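Local coordinates for pesticidal crystal protein Cry4Aa (Bacillus thuringiensis, PDB 2C9K) that binds midgut epithelial cells of insects and promotes their colloid-osmotic lysis, acting as a mosquito-larvicidal toxin, at residues S459-T471 / I508-F520. Numbering follows the deposited sequence.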
loop_
_atom_site.group_PDB
_atom_site.type_symbol
_atom_site.label_atom_id
_atom_site.label_comp_id
_atom_site.label_asym_id
_atom_site.label_seq_id
_atom_site.Cartn_x
_atom_site.Cartn_y
_atom_site.Cartn_z
ATOM N N SER A 459 -6.257 -1.505 -5.994
ATOM C CA SER A 459 -7.491 -1.432 -5.224
ATOM C C SER A 459 -8.016 -0.005 -5.252
ATOM O O SER A 459 -9.122 0.259 -4.786
ATOM C CB SER A 459 -7.256 -1.838 -3.772
ATOM O OG SER A 459 -6.450 -0.883 -3.099
ATOM N N VAL A 460 -7.213 0.908 -5.791
ATOM C CA VAL A 460 -7.598 2.313 -5.870
ATOM C C VAL A 460 -8.615 2.538 -6.983
ATOM O O VAL A 460 -8.473 2.003 -8.076
ATOM C CB VAL A 460 -6.365 3.204 -6.107
ATOM C CG1 VAL A 460 -6.767 4.680 -6.062
ATOM C CG2 VAL A 460 -5.293 2.890 -5.061
ATOM N N ASP A 461 -9.634 3.341 -6.703
ATOM C CA ASP A 461 -10.688 3.595 -7.677
ATOM C C ASP A 461 -10.501 4.897 -8.455
ATOM O O ASP A 461 -10.185 5.935 -7.876
ATOM C CB ASP A 461 -12.038 3.608 -6.960
ATOM C CG ASP A 461 -13.205 3.595 -7.918
ATOM O OD1 ASP A 461 -12.979 3.326 -9.115
ATOM O OD2 ASP A 461 -14.350 3.839 -7.476
ATOM N N PRO A 462 -10.682 4.855 -9.786
ATOM C CA PRO A 462 -10.532 6.044 -10.635
ATOM C C PRO A 462 -11.776 6.925 -10.597
ATOM O O PRO A 462 -11.757 8.074 -11.046
ATOM C CB PRO A 462 -10.333 5.458 -12.033
ATOM C CG PRO A 462 -9.921 4.052 -11.794
ATOM C CD PRO A 462 -10.743 3.644 -10.614
ATOM N N LYS A 463 -12.855 6.380 -10.051
ATOM C CA LYS A 463 -14.115 7.101 -10.003
ATOM C C LYS A 463 -14.544 7.543 -8.607
ATOM O O LYS A 463 -15.608 8.128 -8.445
ATOM C CB LYS A 463 -15.211 6.237 -10.651
ATOM C CG LYS A 463 -14.956 5.907 -12.128
ATOM C CD LYS A 463 -15.248 7.115 -13.011
ATOM C CE LYS A 463 -14.686 6.977 -14.426
ATOM N NZ LYS A 463 -13.196 7.145 -14.458
ATOM N N ASN A 464 -13.711 7.276 -7.607
ATOM C CA ASN A 464 -14.032 7.653 -6.231
ATOM C C ASN A 464 -15.458 7.268 -5.872
ATOM O O ASN A 464 -16.139 8.012 -5.160
ATOM C CB ASN A 464 -13.885 9.168 -6.025
ATOM C CG ASN A 464 -12.449 9.596 -5.834
ATOM O OD1 ASN A 464 -11.665 8.896 -5.206
ATOM N ND2 ASN A 464 -12.100 10.761 -6.363
ATOM N N THR A 465 -15.922 6.115 -6.331
ATOM C CA THR A 465 -17.303 5.765 -6.043
ATOM C C THR A 465 -17.654 5.690 -4.561
ATOM O O THR A 465 -16.843 5.309 -3.706
ATOM C CB THR A 465 -17.728 4.449 -6.724
ATOM O OG1 THR A 465 -17.246 3.337 -5.966
ATOM C CG2 THR A 465 -17.165 4.386 -8.136
ATOM N N ILE A 466 -18.887 6.087 -4.280
ATOM C CA ILE A 466 -19.426 6.076 -2.938
ATOM C C ILE A 466 -20.498 5.007 -2.975
ATOM O O ILE A 466 -21.444 5.100 -3.755
ATOM C CB ILE A 466 -20.022 7.460 -2.593
ATOM C CG1 ILE A 466 -18.882 8.491 -2.566
ATOM C CG2 ILE A 466 -20.761 7.405 -1.263
ATOM C CD1 ILE A 466 -19.282 9.916 -2.305
ATOM N N TYR A 467 -20.330 3.972 -2.163
ATOM C CA TYR A 467 -21.295 2.894 -2.130
ATOM C C TYR A 467 -22.410 3.192 -1.143
ATOM O O TYR A 467 -22.290 4.072 -0.295
ATOM C CB TYR A 467 -20.600 1.577 -1.785
ATOM C CG TYR A 467 -19.500 1.214 -2.762
ATOM C CD1 TYR A 467 -18.170 1.544 -2.502
ATOM C CD2 TYR A 467 -19.801 0.572 -3.967
ATOM C CE1 TYR A 467 -17.169 1.243 -3.416
ATOM C CE2 TYR A 467 -18.812 0.270 -4.892
ATOM C CZ TYR A 467 -17.496 0.605 -4.615
ATOM O OH TYR A 467 -16.514 0.308 -5.540
ATOM N N THR A 468 -23.498 2.442 -1.259
ATOM C CA THR A 468 -24.671 2.636 -0.411
ATOM C C THR A 468 -24.932 1.544 0.615
ATOM O O THR A 468 -25.752 1.728 1.506
ATOM C CB THR A 468 -25.939 2.731 -1.269
ATOM O OG1 THR A 468 -26.136 1.483 -1.945
ATOM C CG2 THR A 468 -25.812 3.836 -2.298
ATOM N N HIS A 469 -24.252 0.409 0.481
ATOM C CA HIS A 469 -24.463 -0.724 1.377
ATOM C C HIS A 469 -23.345 -0.976 2.370
ATOM O O HIS A 469 -23.238 -2.074 2.923
ATOM C CB HIS A 469 -24.691 -1.997 0.560
ATOM C CG HIS A 469 -23.468 -2.481 -0.156
ATOM N ND1 HIS A 469 -22.813 -1.728 -1.106
ATOM C CD2 HIS A 469 -22.765 -3.631 -0.040
ATOM C CE1 HIS A 469 -21.758 -2.392 -1.543
ATOM N NE2 HIS A 469 -21.706 -3.549 -0.911
ATOM N N LEU A 470 -22.501 0.022 2.589
ATOM C CA LEU A 470 -21.409 -0.113 3.538
ATOM C C LEU A 470 -20.626 1.196 3.619
ATOM O O LEU A 470 -20.853 2.112 2.836
ATOM C CB LEU A 470 -20.493 -1.273 3.133
ATOM C CG LEU A 470 -19.363 -1.038 2.128
ATOM C CD1 LEU A 470 -18.638 -2.346 1.896
ATOM C CD2 LEU A 470 -19.904 -0.486 0.826
ATOM N N THR A 471 -19.715 1.291 4.575
ATOM C CA THR A 471 -18.928 2.500 4.736
ATOM C C THR A 471 -17.877 2.601 3.652
ATOM O O THR A 471 -17.102 1.668 3.431
ATOM C CB THR A 471 -18.233 2.538 6.108
ATOM O OG1 THR A 471 -19.222 2.679 7.136
ATOM C CG2 THR A 471 -17.253 3.701 6.185
ATOM N N ILE A 508 -12.034 16.988 -3.558
ATOM C CA ILE A 508 -11.996 15.644 -4.088
ATOM C C ILE A 508 -13.350 15.467 -4.782
ATOM O O ILE A 508 -14.379 15.937 -4.277
ATOM C CB ILE A 508 -11.767 14.608 -2.946
ATOM C CG1 ILE A 508 -12.654 13.386 -3.131
ATOM C CG2 ILE A 508 -12.028 15.238 -1.609
ATOM C CD1 ILE A 508 -12.187 12.464 -4.199
ATOM N N THR A 509 -13.337 14.835 -5.956
ATOM C CA THR A 509 -14.555 14.598 -6.725
ATOM C C THR A 509 -14.988 13.135 -6.629
ATOM O O THR A 509 -14.184 12.231 -6.834
ATOM C CB THR A 509 -14.336 14.951 -8.199
ATOM O OG1 THR A 509 -13.771 16.261 -8.288
ATOM C CG2 THR A 509 -15.655 14.930 -8.955
ATOM N N CYS A 510 -16.260 12.904 -6.326
ATOM C CA CYS A 510 -16.772 11.539 -6.194
ATOM C C CYS A 510 -17.939 11.259 -7.121
ATOM O O CYS A 510 -18.685 12.164 -7.490
ATOM C CB CYS A 510 -17.223 11.275 -4.759
ATOM S SG CYS A 510 -15.982 11.666 -3.533
ATOM N N GLN A 511 -18.089 9.995 -7.492
ATOM C CA GLN A 511 -19.173 9.572 -8.359
ATOM C C GLN A 511 -20.017 8.621 -7.521
ATOM O O GLN A 511 -19.515 7.611 -7.029
ATOM C CB GLN A 511 -18.612 8.851 -9.581
ATOM C CG GLN A 511 -19.640 8.576 -10.671
ATOM C CD GLN A 511 -19.031 7.919 -11.907
ATOM O OE1 GLN A 511 -18.095 8.449 -12.513
ATOM N NE2 GLN A 511 -19.567 6.764 -12.286
ATOM N N HIS A 512 -21.292 8.950 -7.338
ATOM C CA HIS A 512 -22.160 8.108 -6.532
ATOM C C HIS A 512 -22.544 6.835 -7.278
ATOM O O HIS A 512 -22.402 6.757 -8.503
ATOM C CB HIS A 512 -23.428 8.869 -6.136
ATOM C CG HIS A 512 -24.178 8.236 -5.007
ATOM N ND1 HIS A 512 -25.550 8.105 -5.001
ATOM C CD2 HIS A 512 -23.746 7.688 -3.847
ATOM C CE1 HIS A 512 -25.930 7.502 -3.889
ATOM N NE2 HIS A 512 -24.854 7.239 -3.171
ATOM N N SER A 513 -23.021 5.838 -6.534
ATOM C CA SER A 513 -23.456 4.574 -7.124
ATOM C C SER A 513 -24.752 4.795 -7.894
ATOM O O SER A 513 -25.301 5.899 -7.902
ATOM C CB SER A 513 -23.695 3.539 -6.037
ATOM O OG SER A 513 -22.524 3.361 -5.273
ATOM N N ASN A 514 -25.246 3.745 -8.542
ATOM C CA ASN A 514 -26.475 3.865 -9.314
ATOM C C ASN A 514 -27.706 3.672 -8.438
ATOM O O ASN A 514 -28.650 2.975 -8.807
ATOM C CB ASN A 514 -26.464 2.860 -10.464
ATOM C CG ASN A 514 -27.674 2.982 -11.352
ATOM O OD1 ASN A 514 -28.118 4.082 -11.667
ATOM N ND2 ASN A 514 -28.210 1.844 -11.773
ATOM N N PHE A 515 -27.679 4.296 -7.262
ATOM C CA PHE A 515 -28.795 4.222 -6.324
ATOM C C PHE A 515 -29.011 5.551 -5.613
ATOM O O PHE A 515 -28.354 6.545 -5.909
ATOM C CB PHE A 515 -28.560 3.121 -5.279
ATOM C CG PHE A 515 -28.300 1.777 -5.872
ATOM C CD1 PHE A 515 -27.032 1.436 -6.320
ATOM C CD2 PHE A 515 -29.327 0.858 -6.012
ATOM C CE1 PHE A 515 -26.787 0.194 -6.903
ATOM C CE2 PHE A 515 -29.096 -0.389 -6.597
ATOM C CZ PHE A 515 -27.826 -0.721 -7.043
ATOM N N GLN A 516 -29.948 5.556 -4.676
ATOM C CA GLN A 516 -30.249 6.744 -3.901
ATOM C C GLN A 516 -29.896 6.472 -2.448
ATOM O O GLN A 516 -30.217 5.414 -1.927
ATOM C CB GLN A 516 -31.725 7.077 -4.019
ATOM C CG GLN A 516 -32.161 8.197 -3.123
ATOM C CD GLN A 516 -33.159 9.080 -3.801
ATOM O OE1 GLN A 516 -32.838 9.745 -4.794
ATOM N NE2 GLN A 516 -34.388 9.093 -3.288
ATOM N N GLN A 517 -29.239 7.421 -1.793
ATOM C CA GLN A 517 -28.859 7.229 -0.405
ATOM C C GLN A 517 -28.602 8.512 0.363
ATOM O O GLN A 517 -28.334 9.570 -0.225
ATOM C CB GLN A 517 -27.596 6.375 -0.321
ATOM C CG GLN A 517 -27.849 4.927 -0.000
ATOM C CD GLN A 517 -28.291 4.699 1.432
ATOM O OE1 GLN A 517 -29.104 5.448 1.978
ATOM N NE2 GLN A 517 -27.771 3.644 2.038
ATOM N N SER A 518 -28.694 8.399 1.686
ATOM C CA SER A 518 -28.415 9.504 2.586
ATOM C C SER A 518 -27.187 9.056 3.365
ATOM O O SER A 518 -26.987 7.862 3.576
ATOM C CB SER A 518 -29.585 9.757 3.537
ATOM O OG SER A 518 -30.490 10.700 2.982
ATOM N N TYR A 519 -26.354 10.001 3.778
ATOM C CA TYR A 519 -25.152 9.640 4.509
ATOM C C TYR A 519 -24.811 10.644 5.584
ATOM O O TYR A 519 -25.535 11.603 5.834
ATOM C CB TYR A 519 -23.933 9.589 3.573
ATOM C CG TYR A 519 -24.037 8.690 2.375
ATOM C CD1 TYR A 519 -24.815 9.051 1.269
ATOM C CD2 TYR A 519 -23.353 7.476 2.339
ATOM C CE1 TYR A 519 -24.913 8.217 0.147
ATOM C CE2 TYR A 519 -23.440 6.632 1.228
ATOM C CZ TYR A 519 -24.223 7.008 0.136
ATOM O OH TYR A 519 -24.323 6.167 -0.947
ATOM N N PHE A 520 -23.679 10.376 6.217
ATOM C CA PHE A 520 -23.076 11.251 7.201
ATOM C C PHE A 520 -21.650 11.160 6.684
ATOM O O PHE A 520 -21.165 10.061 6.420
ATOM C CB PHE A 520 -23.172 10.683 8.630
ATOM C CG PHE A 520 -24.482 10.979 9.308
ATOM C CD1 PHE A 520 -25.200 9.969 9.943
ATOM C CD2 PHE A 520 -25.036 12.258 9.250
ATOM C CE1 PHE A 520 -26.450 10.224 10.497
ATOM C CE2 PHE A 520 -26.295 12.521 9.805
ATOM C CZ PHE A 520 -26.999 11.500 10.425
#
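Gln-517 NE2 donates to Thr-468 O at 2.8 Å. The bond lies in the carbonyl plane, on a lone pair, and nearly in the amide plane of Gln-517. The Gln-517 chain bends at chi2 (-71°), which brings its amide back to this carbonyl. Its OE1 accepts from Ser-518 N, so both ends of the amide are held. Ser-513 OG donates to Ile-466 O, with the hydroxyl tilted 32° from the carbonyl plane. Ile-466 N in turn donates to Gln-511 O at 3.2 Å, and Ile-466 forms a single beta bridge with His-512.

The hydroxyl of Tyr-519 hydrogen-bonds His-512 NE2 at 2.5 Å. Tyr-467 O approaches the rim of the Tyr-519 ring almost in the ring plane, 3.2 Å from CE2. His-512 ND1 bonds Ala-580 O.

Ile-466 packs with both branches. CD1 reaches Cys-510 CB at 3.5 Å, while CG2 meets Tyr-519 CE2 at 3.7 Å. Ile-474, Ile-585 and Phe-607 also touch Ile-466. Thr-468 CB and CG2 cross the Gln-517 chain, and CG2 faces the Tyr-519 hydroxyl. The aliphatic part of Lys-463 lies alongside Gln-511, its CD 3.2 Å from Gln-511 OE1.

The loop from strand 450-457 to 471-475 leads from the middle domain into the C-terminal domain of this toxin fragment, the third of the three-domain delta-endotoxin fold. Here it meets the loop between strands 505-511 and 517-527. Main-chain carbonyls accept every hydrogen bond across the contact, so the incoming loop is fixed largely through its main chain, with Ile-466 and the Thr-468 methyl filling the apolar part.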